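Local atomic coordinates of penicillin-binding protein 1A (Mycobacterium tuberculosis, PDB entry 5CXW), a protein that builds cell-wall peptidoglycan, polymerising glycan strands with one domain and cross-linking their peptides with the penicillin-sensitive transpeptidase domain captured here. Residues L123-I128 against S154-M159. Residues are numbered along the deposited sequence; the frame is centred on the assembly and turned at random.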
# COMPACT_ATOMS: atom_id res chain seq x y z
N LEU A 123 17.40 -9.15 -18.25
CA LEU A 123 17.38 -8.34 -19.48
C LEU A 123 17.80 -6.94 -19.22
O LEU A 123 17.80 -6.49 -18.09
CB LEU A 123 16.01 -8.39 -20.17
CG LEU A 123 14.81 -7.64 -19.52
CD1 LEU A 123 13.68 -7.48 -20.51
CD2 LEU A 123 14.35 -8.26 -18.18
N THR A 124 18.10 -6.23 -20.29
CA THR A 124 18.50 -4.82 -20.23
C THR A 124 17.46 -4.02 -21.00
O THR A 124 17.08 -4.46 -22.09
CB THR A 124 19.84 -4.56 -20.86
OG1 THR A 124 20.84 -5.30 -20.16
CG2 THR A 124 20.24 -3.06 -20.76
N VAL A 125 16.91 -2.96 -20.37
CA VAL A 125 15.87 -2.15 -20.98
C VAL A 125 16.23 -0.70 -20.83
O VAL A 125 16.46 -0.26 -19.74
CB VAL A 125 14.49 -2.42 -20.39
CG1 VAL A 125 13.41 -1.62 -21.10
CG2 VAL A 125 14.16 -3.94 -20.47
N ASP A 126 16.28 0.01 -21.95
CA ASP A 126 16.73 1.41 -21.97
C ASP A 126 18.10 1.59 -21.36
O ASP A 126 18.42 2.63 -20.73
CB ASP A 126 15.69 2.36 -21.29
CG ASP A 126 14.33 2.37 -21.98
OD1 ASP A 126 14.03 1.65 -22.92
OD2 ASP A 126 13.43 3.14 -21.58
N GLY A 127 18.95 0.61 -21.55
CA GLY A 127 20.29 0.60 -20.97
C GLY A 127 20.42 0.25 -19.53
O GLY A 127 21.51 0.25 -19.03
N ILE A 128 19.34 -0.09 -18.86
CA ILE A 128 19.34 -0.40 -17.45
C ILE A 128 19.23 -1.91 -17.31
O ILE A 128 18.29 -2.55 -17.85
CB ILE A 128 18.16 0.24 -16.74
CG1 ILE A 128 18.18 1.79 -16.97
CG2 ILE A 128 18.20 -0.09 -15.27
CD1 ILE A 128 16.94 2.49 -16.54
N SER A 154 10.39 -10.55 -14.82
CA SER A 154 9.11 -10.98 -15.35
C SER A 154 8.11 -9.82 -15.40
O SER A 154 7.37 -9.65 -16.37
CB SER A 154 8.54 -12.05 -14.42
OG SER A 154 9.42 -13.16 -14.27
N TYR A 155 8.12 -9.00 -14.34
CA TYR A 155 7.17 -7.86 -14.24
C TYR A 155 7.56 -6.76 -15.25
O TYR A 155 6.70 -6.05 -15.74
CB TYR A 155 6.96 -7.39 -12.77
CG TYR A 155 5.74 -8.14 -12.30
CD1 TYR A 155 5.79 -9.50 -11.97
CD2 TYR A 155 4.51 -7.55 -12.31
CE1 TYR A 155 4.63 -10.23 -11.68
CE2 TYR A 155 3.34 -8.22 -12.04
CZ TYR A 155 3.38 -9.57 -11.72
OH TYR A 155 2.23 -10.27 -11.51
N TYR A 156 8.86 -6.57 -15.50
CA TYR A 156 9.30 -5.66 -16.59
C TYR A 156 8.77 -6.15 -17.93
O TYR A 156 8.18 -5.37 -18.70
CB TYR A 156 10.81 -5.55 -16.64
CG TYR A 156 11.34 -4.16 -16.50
CD1 TYR A 156 11.53 -3.62 -15.27
CD2 TYR A 156 11.70 -3.40 -17.61
CE1 TYR A 156 12.01 -2.33 -15.10
CE2 TYR A 156 12.25 -2.14 -17.46
CZ TYR A 156 12.37 -1.60 -16.21
OH TYR A 156 12.96 -0.35 -16.03
N ARG A 157 8.92 -7.44 -18.24
CA ARG A 157 8.39 -7.97 -19.47
C ARG A 157 6.86 -7.87 -19.52
O ARG A 157 6.28 -7.65 -20.61
CB ARG A 157 8.81 -9.44 -19.71
CG ARG A 157 10.28 -9.65 -19.97
CD ARG A 157 10.52 -11.07 -20.46
NE ARG A 157 11.92 -11.25 -20.91
CZ ARG A 157 12.95 -11.54 -20.09
NH1 ARG A 157 12.78 -11.82 -18.83
NH2 ARG A 157 14.20 -11.60 -20.60
N LEU A 158 6.19 -8.10 -18.40
CA LEU A 158 4.76 -7.98 -18.40
C LEU A 158 4.33 -6.53 -18.73
O LEU A 158 3.43 -6.31 -19.57
CB LEU A 158 4.17 -8.38 -17.09
CG LEU A 158 2.66 -8.28 -16.99
CD1 LEU A 158 1.90 -9.14 -17.99
CD2 LEU A 158 2.23 -8.62 -15.56
N MET A 159 4.97 -5.57 -18.09
CA MET A 159 4.69 -4.15 -18.38
C MET A 159 4.92 -3.84 -19.84
O MET A 159 4.11 -3.14 -20.45
CB MET A 159 5.55 -3.25 -17.49
CG MET A 159 5.59 -1.79 -17.95
SD MET A 159 6.69 -0.86 -16.93
CE MET A 159 8.27 -1.52 -17.52
O HOH W 1 14.17 0.76 -18.24
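Leu123 and Val125, on the first strand of a two-stranded antiparallel hairpin, face helix 152-161 through Tyr156 and Arg157, and the backbones come closest at Val125 and Tyr156, whose CA atoms are 8.6 Å apart. The isopropyl group of Val125 lies obliquely against the Tyr156 ring, with Val125 CB 3.7 Å from Tyr156 CE2; along the CD2-CE2 side of the ring, Val125 CG2 sits near CD2 and CG1 near CE2. Met159, one turn further along the helix, sets its CE over one ring face, 3.9 Å above the plane and offset toward the rim. The phenol reaches a water in its ring plane: the water lies 2.8 Å from Tyr156 OH and donates to Val125 O at 2.9 Å, so one pair of residues is joined by both an apolar and a polar link. Arg157 keeps its chain extended from CG to NE and carries its guanidinium out beside Leu123. That leucine turns its CG between its own backbone N and carbonyl carbon (chi1 72°), placing CG near the guanidinium. Its CD2 lies over one guanidinium face, 3.8 Å above the plane and offset toward the rim, while Leu123 CB lies 3.7 Å from Arg157 NH2. NH1 of the arginine meanwhile donates to the carbonyls of Asp119 and Ser121, fixing the flat group against the chain that leads into the hairpin. A type I' turn from Val125 to Ile128, with Asp126 and Gly127 at positive phi, makes this a 2:2 β-hairpin with a two-residue loop, packed on helix 152-161 inside the transpeptidase domain; the Tyr156 side chain lies about 10 Å from that of Ser97, probably the nucleophile that forms the acyl-ester intermediate.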